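Side-chain contacts in N-deoxyribosyltransferase (Bacillus psychrosaccharolyticus, PDB 6EVS), which probably transfers 2-deoxyribose from one nucleobase to another, and serves as a biocatalyst for the synthesis of modified nucleosides: residues 3-8 with 83-88; 19-24 with 119-124; 25-28 with 32-35. All coordinates share one frame; numbering follows the deposited sequence.

Contact 1. Residues 3-8 with 83-88; sequences KIYLAS and AWELGA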
loop_
_atom_site.group_PDB
_atom_site.type_symbol
_atom_site.label_atom_id
_atom_site.label_comp_id
_atom_site.label_asym_id
_atom_site.label_seq_id
_atom_site.Cartn_x
_atom_site.Cartn_y
_atom_site.Cartn_z
ATOM N N LYS A 3 -4.066 20.132 0.708
ATOM C CA LYS A 3 -2.871 20.040 1.533
ATOM C C LYS A 3 -1.695 19.648 0.644
ATOM O O LYS A 3 -1.793 18.699 -0.150
ATOM C CB LYS A 3 -3.054 19.017 2.659
ATOM C CG LYS A 3 -4.331 19.202 3.476
ATOM C CD LYS A 3 -4.457 18.130 4.568
ATOM C CE LYS A 3 -5.333 16.959 4.149
ATOM N NZ LYS A 3 -5.294 15.829 5.148
ATOM N N ILE A 4 -0.589 20.381 0.760
ATOM C CA ILE A 4 0.535 20.216 -0.154
ATOM C C ILE A 4 1.813 20.029 0.646
ATOM O O ILE A 4 2.106 20.824 1.546
ATOM C CB ILE A 4 0.674 21.417 -1.103
ATOM C CG1 ILE A 4 -0.575 21.555 -1.998
ATOM C CG2 ILE A 4 1.962 21.277 -1.925
ATOM C CD1 ILE A 4 -0.474 22.748 -2.995
ATOM N N TYR A 5 2.568 18.977 0.322
ATOM C CA TYR A 5 3.910 18.812 0.865
ATOM C C TYR A 5 4.914 19.435 -0.093
ATOM O O TYR A 5 5.006 18.999 -1.245
ATOM C CB TYR A 5 4.231 17.333 1.059
ATOM C CG TYR A 5 5.552 17.077 1.763
ATOM C CD1 TYR A 5 5.606 16.932 3.159
ATOM C CD2 TYR A 5 6.747 16.981 1.046
ATOM C CE1 TYR A 5 6.836 16.705 3.818
ATOM C CE2 TYR A 5 7.956 16.749 1.689
ATOM C CZ TYR A 5 8.002 16.623 3.070
ATOM O OH TYR A 5 9.214 16.363 3.673
ATOM N N LEU A 6 5.710 20.396 0.391
ATOM C CA LEU A 6 6.657 21.102 -0.492
ATOM C C LEU A 6 7.999 20.386 -0.406
ATOM O O LEU A 6 8.738 20.544 0.573
ATOM C CB LEU A 6 6.754 22.566 -0.092
ATOM C CG LEU A 6 7.729 23.447 -0.861
ATOM C CD1 LEU A 6 7.431 23.352 -2.360
ATOM C CD2 LEU A 6 7.596 24.866 -0.350
ATOM N N ALA A 7 8.308 19.561 -1.410
ATOM C CA ALA A 7 9.569 18.818 -1.453
ATOM C C ALA A 7 10.630 19.632 -2.202
ATOM O O ALA A 7 10.566 19.780 -3.427
ATOM C CB ALA A 7 9.391 17.455 -2.121
ATOM N N SER A 8 11.657 20.085 -1.480
ATOM C CA SER A 8 12.726 20.863 -2.101
ATOM C C SER A 8 13.911 20.950 -1.149
ATOM O O SER A 8 13.711 20.958 0.070
ATOM C CB SER A 8 12.260 22.280 -2.451
ATOM O OG SER A 8 13.392 23.107 -2.823
ATOM N N ALA A 83 14.366 14.000 -4.292
ATOM C CA ALA A 83 14.087 12.883 -5.194
ATOM C C ALA A 83 13.521 11.682 -4.433
ATOM O O ALA A 83 12.570 11.033 -4.893
ATOM C CB ALA A 83 15.366 12.495 -5.944
ATOM N N TRP A 84 14.085 11.394 -3.252
ATOM C CA TRP A 84 13.558 10.338 -2.378
ATOM C C TRP A 84 12.102 10.608 -2.013
ATOM O O TRP A 84 11.245 9.705 -2.066
ATOM C CB TRP A 84 14.456 10.247 -1.123
ATOM C CG TRP A 84 14.178 9.081 -0.187
ATOM C CD1 TRP A 84 14.884 7.909 -0.100
ATOM C CD2 TRP A 84 13.124 8.987 0.781
ATOM N NE1 TRP A 84 14.315 7.081 0.849
ATOM C CE2 TRP A 84 13.246 7.723 1.416
ATOM C CE3 TRP A 84 12.099 9.849 1.188
ATOM C CZ2 TRP A 84 12.378 7.300 2.441
ATOM C CZ3 TRP A 84 11.210 9.408 2.205
ATOM C CH2 TRP A 84 11.365 8.147 2.807
ATOM N N GLU A 85 11.789 11.853 -1.659
ATOM C CA GLU A 85 10.418 12.179 -1.275
ATOM C C GLU A 85 9.453 12.075 -2.447
ATOM O O GLU A 85 8.276 11.769 -2.236
ATOM C CB GLU A 85 10.362 13.579 -0.663
ATOM C CG GLU A 85 11.168 13.650 0.634
ATOM C CD GLU A 85 11.308 15.057 1.173
ATOM O OE1 GLU A 85 11.256 16.039 0.394
ATOM O OE2 GLU A 85 11.491 15.171 2.397
ATOM N N LEU A 86 9.900 12.348 -3.674
ATOM C CA LEU A 86 8.986 12.153 -4.811
ATOM C C LEU A 86 8.759 10.673 -5.097
ATOM O O LEU A 86 7.648 10.278 -5.458
ATOM C CB LEU A 86 9.516 12.862 -6.069
ATOM C CG LEU A 86 9.718 14.370 -5.936
ATOM C CD1 LEU A 86 10.545 14.879 -7.122
ATOM C CD2 LEU A 86 8.372 15.091 -5.871
ATOM N N GLY A 87 9.788 9.835 -4.943
ATOM C CA GLY A 87 9.575 8.401 -5.101
ATOM C C GLY A 87 8.631 7.833 -4.047
ATOM O O GLY A 87 7.706 7.077 -4.355
ATOM N N ALA A 88 8.845 8.200 -2.777
ATOM C CA ALA A 88 7.894 7.802 -1.743
ATOM C C ALA A 88 6.487 8.295 -2.067
ATOM O O ALA A 88 5.510 7.533 -1.980
ATOM C CB ALA A 88 8.352 8.328 -0.379
HETATM O O HOH W 1 12.203 18.425 0.939
#
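The central parallel sheet of this flavodoxin-like alpha/beta fold (strand order 2-1-3-4-5) meets helix 80-91 here, where Tyr5 and Ala7 of strand 3-7 face Glu85. In a strand alternate residues point the same way, so these two together receive one glutamate, while Leu6 between them turns to helix 13-28 on the other face of the sheet. The Glu85 chain is extended beyond CG, which carries its carboxylate from the helix to the strand. There Tyr5 OH donates a hydrogen bond to Glu85 OE2 (2.9 Å), arriving from above the carboxylate plane, 61° out of it. Ring and carboxylate stand nearly perpendicular, 86° apart, and Glu85 OE1 lies at the ring's edge, 3.6 Å from Tyr5 CE2. Tyrosine suits this place because its ring fills buried space beside helix 49-65 while its hydroxyl bonds the buried carboxylate group of Glu85. Ala7 has the small side chain that lets the carboxylate come close: Ala7 CB is 3.4 Å from Glu85 OE1. Met109 of the second subunit also packs against Glu85. A water completes the join at the strand's end, hydrogen-bonded to Glu85 OE1 at 2.6 Å and to Ser8 N at 3.0 Å.

Contact 2. Residues 19-24 with 119-124; sequences VSKAEQ and EDWNDV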
loop_
_atom_site.group_PDB
_atom_site.type_symbol
_atom_site.label_atom_id
_atom_site.label_comp_id
_atom_site.label_asym_id
_atom_site.label_seq_id
_atom_site.Cartn_x
_atom_site.Cartn_y
_atom_site.Cartn_z
ATOM N N VAL A 19 12.105 28.008 -2.663
ATOM C CA VAL A 19 11.169 27.504 -1.653
ATOM C C VAL A 19 10.252 28.622 -1.168
ATOM O O VAL A 19 9.039 28.438 -1.022
ATOM C CB VAL A 19 11.945 26.866 -0.484
ATOM C CG1 VAL A 19 11.026 26.657 0.730
ATOM C CG2 VAL A 19 12.550 25.549 -0.917
ATOM N N SER A 20 10.826 29.799 -0.916
ATOM C CA SER A 20 10.061 30.952 -0.445
ATOM C C SER A 20 8.986 31.361 -1.446
ATOM O O SER A 20 7.851 31.679 -1.064
ATOM C CB SER A 20 11.029 32.118 -0.184
ATOM O OG SER A 20 10.337 33.299 0.165
ATOM N N LYS A 21 9.331 31.387 -2.732
ATOM C CA LYS A 21 8.347 31.738 -3.747
ATOM C C LYS A 21 7.258 30.679 -3.823
ATOM O O LYS A 21 6.075 31.010 -3.968
ATOM C CB LYS A 21 9.028 31.914 -5.107
ATOM C CG LYS A 21 8.073 32.247 -6.262
ATOM C CD LYS A 21 7.273 33.512 -5.974
ATOM C CE LYS A 21 6.656 34.098 -7.233
ATOM N NZ LYS A 21 6.076 35.449 -6.966
ATOM N N ALA A 22 7.642 29.402 -3.720
ATOM C CA ALA A 22 6.656 28.323 -3.736
ATOM C C ALA A 22 5.692 28.445 -2.563
ATOM O O ALA A 22 4.473 28.293 -2.730
ATOM C CB ALA A 22 7.348 26.959 -3.711
ATOM N N GLU A 23 6.226 28.686 -1.361
ATOM C CA GLU A 23 5.374 28.881 -0.189
ATOM C C GLU A 23 4.381 30.012 -0.431
ATOM O O GLU A 23 3.168 29.846 -0.232
ATOM C CB GLU A 23 6.222 29.179 1.045
ATOM C CG GLU A 23 7.088 28.022 1.549
ATOM C CD GLU A 23 8.195 28.514 2.483
ATOM O OE1 GLU A 23 8.374 29.754 2.577
ATOM O OE2 GLU A 23 8.872 27.673 3.124
ATOM N N GLN A 24 4.877 31.152 -0.917
ATOM C CA GLN A 24 4.024 32.316 -1.133
ATOM C C GLN A 24 2.964 32.041 -2.192
ATOM O O GLN A 24 1.791 32.387 -2.015
ATOM C CB GLN A 24 4.880 33.525 -1.533
ATOM C CG GLN A 24 4.095 34.612 -2.263
ATOM C CD GLN A 24 4.929 35.371 -3.281
ATOM O OE1 GLN A 24 4.608 35.405 -4.473
ATOM N NE2 GLN A 24 6.006 35.993 -2.811
ATOM N N GLU A 119 7.107 25.224 -15.479
ATOM C CA GLU A 119 8.328 26.014 -15.554
ATOM C C GLU A 119 8.089 27.498 -15.318
ATOM O O GLU A 119 9.040 28.282 -15.407
ATOM C CB GLU A 119 9.033 25.796 -16.905
ATOM C CG GLU A 119 9.672 24.409 -17.049
ATOM C CD GLU A 119 10.486 24.285 -18.321
ATOM O OE1 GLU A 119 10.690 25.319 -18.962
ATOM O OE2 GLU A 119 10.919 23.168 -18.680
ATOM N N ASP A 120 6.864 27.903 -14.991
ATOM C CA ASP A 120 6.581 29.297 -14.678
ATOM C C ASP A 120 5.546 29.334 -13.569
ATOM O O ASP A 120 4.646 28.489 -13.517
ATOM C CB ASP A 120 6.076 30.062 -15.904
ATOM C CG ASP A 120 5.754 31.521 -15.597
ATOM O OD1 ASP A 120 5.108 32.169 -16.452
ATOM O OD2 ASP A 120 6.150 32.028 -14.520
ATOM N N TRP A 121 5.664 30.325 -12.681
ATOM C CA TRP A 121 4.736 30.352 -11.551
ATOM C C TRP A 121 3.333 30.765 -11.989
ATOM O O TRP A 121 2.348 30.322 -11.391
ATOM C CB TRP A 121 5.271 31.264 -10.440
ATOM C CG TRP A 121 6.423 30.639 -9.700
ATOM C CD1 TRP A 121 7.725 31.061 -9.695
ATOM C CD2 TRP A 121 6.384 29.458 -8.898
ATOM N NE1 TRP A 121 8.490 30.222 -8.917
ATOM C CE2 TRP A 121 7.691 29.227 -8.425
ATOM C CE3 TRP A 121 5.366 28.575 -8.521
ATOM C CZ2 TRP A 121 8.004 28.147 -7.594
ATOM C CZ3 TRP A 121 5.684 27.503 -7.692
ATOM C CH2 TRP A 121 6.990 27.301 -7.239
ATOM N N ASN A 122 3.207 31.577 -13.048
ATOM C CA ASN A 122 1.862 31.929 -13.496
ATOM C C ASN A 122 1.101 30.703 -13.993
ATOM O O ASN A 122 -0.129 30.639 -13.863
ATOM C CB ASN A 122 1.934 33.020 -14.562
ATOM C CG ASN A 122 2.377 34.350 -13.988
ATOM O OD1 ASN A 122 3.529 34.755 -14.146
ATOM N ND2 ASN A 122 1.469 35.023 -13.288
ATOM N N ASP A 123 1.810 29.707 -14.530
ATOM C CA ASP A 123 1.152 28.461 -14.911
ATOM C C ASP A 123 0.634 27.722 -13.685
ATOM O O ASP A 123 -0.448 27.127 -13.728
ATOM C CB ASP A 123 2.111 27.571 -15.697
ATOM C CG ASP A 123 2.434 28.131 -17.062
ATOM O OD1 ASP A 123 1.666 28.986 -17.548
ATOM O OD2 ASP A 123 3.460 27.722 -17.641
ATOM N N VAL A 124 1.405 27.736 -12.592
ATOM C CA VAL A 124 0.927 27.173 -11.333
ATOM C C VAL A 124 -0.263 27.969 -10.819
ATOM O O VAL A 124 -1.205 27.409 -10.249
ATOM C CB VAL A 124 2.056 27.134 -10.280
ATOM C CG1 VAL A 124 1.527 26.574 -8.965
ATOM C CG2 VAL A 124 3.257 26.334 -10.763
#
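Lys21 and Ala22 of helix 13-28 meet the indole of Trp121, at the start of helix 121-126. The main interaction is a CH-pi contact: Lys21 CG lies over one face of the indole, 3.6 Å from the centroid of the five-membered ring and 23° off its normal. Its closest ring atom is Trp121 NE1, at 3.4 Å from Lys21 CG. The lysine leaves the helix with CG anti to the backbone N (chi1 178°), which sets CG over that ring, and the bend at chi2 (57°) carries CE past Trp121 CD1. Lysine fits this partly exposed site because its chain is apolar near the backbone and charged only at the end.

Apolar packing comes from Ala22, whose CB approaches Trp121 CH2 to 3.6 Å. A methyl group leaves room for the six-membered ring to come down close to the helix backbone. Phe99 stacks with the same indole and ties it to the sheet.

No hydrogen bond crosses the contact. Lys21 NZ donates to Gln24 OE1 (2.9 Å), one turn further along the helix. On the other segment, Asp120 occupies the N-cap position of helix 121-126, and the weak bond of 3.3 Å that Asp120 OD2 accepts from Asn122 N is a capping bond. The contact joins two helices that lie side by side on the same face of the parallel sheet of the flavodoxin-like fold.

Contact 3. Residues 25-28 with 32-35; sequences VLRD and TVFS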
loop_
_atom_site.group_PDB
_atom_site.type_symbol
_atom_site.label_atom_id
_atom_site.label_comp_id
_atom_site.label_asym_id
_atom_site.label_seq_id
_atom_site.Cartn_x
_atom_site.Cartn_y
_atom_site.Cartn_z
ATOM N N VAL A 25 3.356 31.427 -3.309
ATOM C CA VAL A 25 2.404 31.210 -4.395
ATOM C C VAL A 25 1.321 30.226 -3.963
ATOM O O VAL A 25 0.120 30.481 -4.134
ATOM C CB VAL A 25 3.130 30.726 -5.662
ATOM C CG1 VAL A 25 2.129 30.139 -6.664
ATOM C CG2 VAL A 25 3.909 31.880 -6.298
ATOM N N LEU A 26 1.732 29.089 -3.396
ATOM C CA LEU A 26 0.756 28.053 -3.072
ATOM C C LEU A 26 -0.143 28.479 -1.922
ATOM O O LEU A 26 -1.327 28.126 -1.905
ATOM C CB LEU A 26 1.460 26.733 -2.742
ATOM C CG LEU A 26 2.290 26.132 -3.880
ATOM C CD1 LEU A 26 3.089 24.928 -3.424
ATOM C CD2 LEU A 26 1.400 25.758 -5.061
ATOM N N ARG A 27 0.390 29.257 -0.972
ATOM C CA ARG A 27 -0.420 29.695 0.164
ATOM C C ARG A 27 -1.364 30.826 -0.229
ATOM O O ARG A 27 -2.485 30.907 0.285
ATOM C CB ARG A 27 0.487 30.120 1.323
ATOM C CG ARG A 27 1.096 28.936 2.068
ATOM C CD ARG A 27 1.891 29.349 3.327
ATOM N NE ARG A 27 2.393 28.154 4.003
ATOM C CZ ARG A 27 3.554 28.065 4.644
ATOM N NH1 ARG A 27 4.356 29.116 4.717
ATOM N NH2 ARG A 27 3.900 26.924 5.228
ATOM N N ASP A 28 -0.932 31.706 -1.133
ATOM C CA ASP A 28 -1.828 32.747 -1.620
ATOM C C ASP A 28 -2.976 32.163 -2.426
ATOM O O ASP A 28 -4.013 32.819 -2.583
ATOM C CB ASP A 28 -1.073 33.762 -2.484
ATOM C CG ASP A 28 -0.107 34.612 -1.675
ATOM O OD1 ASP A 28 -0.273 34.702 -0.438
ATOM O OD2 ASP A 28 0.812 35.197 -2.287
ATOM N N THR A 32 -2.945 24.637 2.005
ATOM C CA THR A 32 -2.254 24.410 3.269
ATOM C C THR A 32 -0.947 23.706 2.941
ATOM O O THR A 32 -0.950 22.567 2.472
ATOM C CB THR A 32 -3.109 23.586 4.238
ATOM O OG1 THR A 32 -4.329 24.283 4.503
ATOM C CG2 THR A 32 -2.363 23.385 5.549
ATOM N N VAL A 33 0.172 24.389 3.158
ATOM C CA VAL A 33 1.468 23.914 2.701
ATOM C C VAL A 33 2.313 23.534 3.904
ATOM O O VAL A 33 2.545 24.366 4.793
ATOM C CB VAL A 33 2.186 24.981 1.862
ATOM C CG1 VAL A 33 3.525 24.440 1.380
ATOM C CG2 VAL A 33 1.289 25.411 0.712
ATOM N N PHE A 34 2.810 22.295 3.919
ATOM C CA PHE A 34 3.850 21.907 4.871
ATOM C C PHE A 34 5.207 22.144 4.221
ATOM O O PHE A 34 5.524 21.525 3.198
ATOM C CB PHE A 34 3.728 20.443 5.297
ATOM C CG PHE A 34 4.816 19.994 6.251
ATOM C CD1 PHE A 34 4.677 20.190 7.617
ATOM C CD2 PHE A 34 5.971 19.378 5.776
ATOM C CE1 PHE A 34 5.660 19.752 8.521
ATOM C CE2 PHE A 34 6.979 18.964 6.659
ATOM C CZ PHE A 34 6.817 19.149 8.048
ATOM N N SER A 35 6.009 23.026 4.819
ATOM C CA SER A 35 7.308 23.383 4.253
ATOM C C SER A 35 8.400 22.898 5.188
ATOM O O SER A 35 8.520 23.421 6.303
ATOM C CB SER A 35 7.427 24.891 4.031
ATOM O OG SER A 35 8.662 25.196 3.370
HETATM O O HOH W 2 0.021 26.693 4.696
#
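The guanidinium of Arg27 meets Val33 at its edge: Val33 O lies near the guanidinium plane, 10° out of it. There it accepts a hydrogen bond of 2.9 Å from Arg27 NH2. The N-H...O angle is 162°, and the donor is tilted 34° from the carbonyl plane. Ser35 CB approaches the same group obliquely. The other flat group, the ring of Phe34, points from the strand away from helix 13-28 and stacks with His62 of helix 49-65.

The contact closes the second half of a beta-alpha-beta unit, where helix 13-28 packs back on the strand that follows it. Arg27 reaches the strand because its chain is extended from CG to NE and runs over the side chain of Val33. On the way its methylenes pack on the valine, with Arg27 CG 3.8 Å from Val33 CG2. That same methyl is also met by Leu26, whose CB stands 3.7 Å from Val33 CG2. Beta-branched valine suits a strand, and here one branch, CG2, touches both helix residues. Leucine suits the buried side of the helix, where Leu26 also touches Ile4 and Val124.

Water 2 adds a second link, accepting from Arg27 NE (2.9 Å) and from Val33 N (2.8 Å). The arginine therefore serves both backbone polar atoms of Val33, one directly and one through water. Within this chain no further strand lies beside 32-34, which makes such partners useful: Thr32 and Phe34 bond to strand 3-7, while the N and O of Val33 face the other way. Arg27 NH2 also forms a salt bridge with Glu38. Held by a carboxylate, a carbonyl and a water, the guanidinium is probably fixed in its rotation, and its positive charge would be expected to strengthen the bond to the carbonyl.

Strand 3-7 and helix 13-28 tie the three contacts together. Contacts 1 and 3 have centres about 14 Å apart and share the sheet: Ile4 N lies 2.8 Å from Thr32 O, and Ile4 O 2.9 Å from Phe34 N, both probable hydrogen bonds. Contacts 2 and 3, centres about 10 Å apart, use successive turns of one helix, and Glu23 OE2 probably bonds Ser35 OG at 2.5 Å. Leu6 joins contact 1 to contact 2, its CD1 3.9 Å from Ala22 CB. In folds of this kind the active site usually lies at the carboxy ends of the strands, so contact 1, beside the second subunit, is probably the nearest to it.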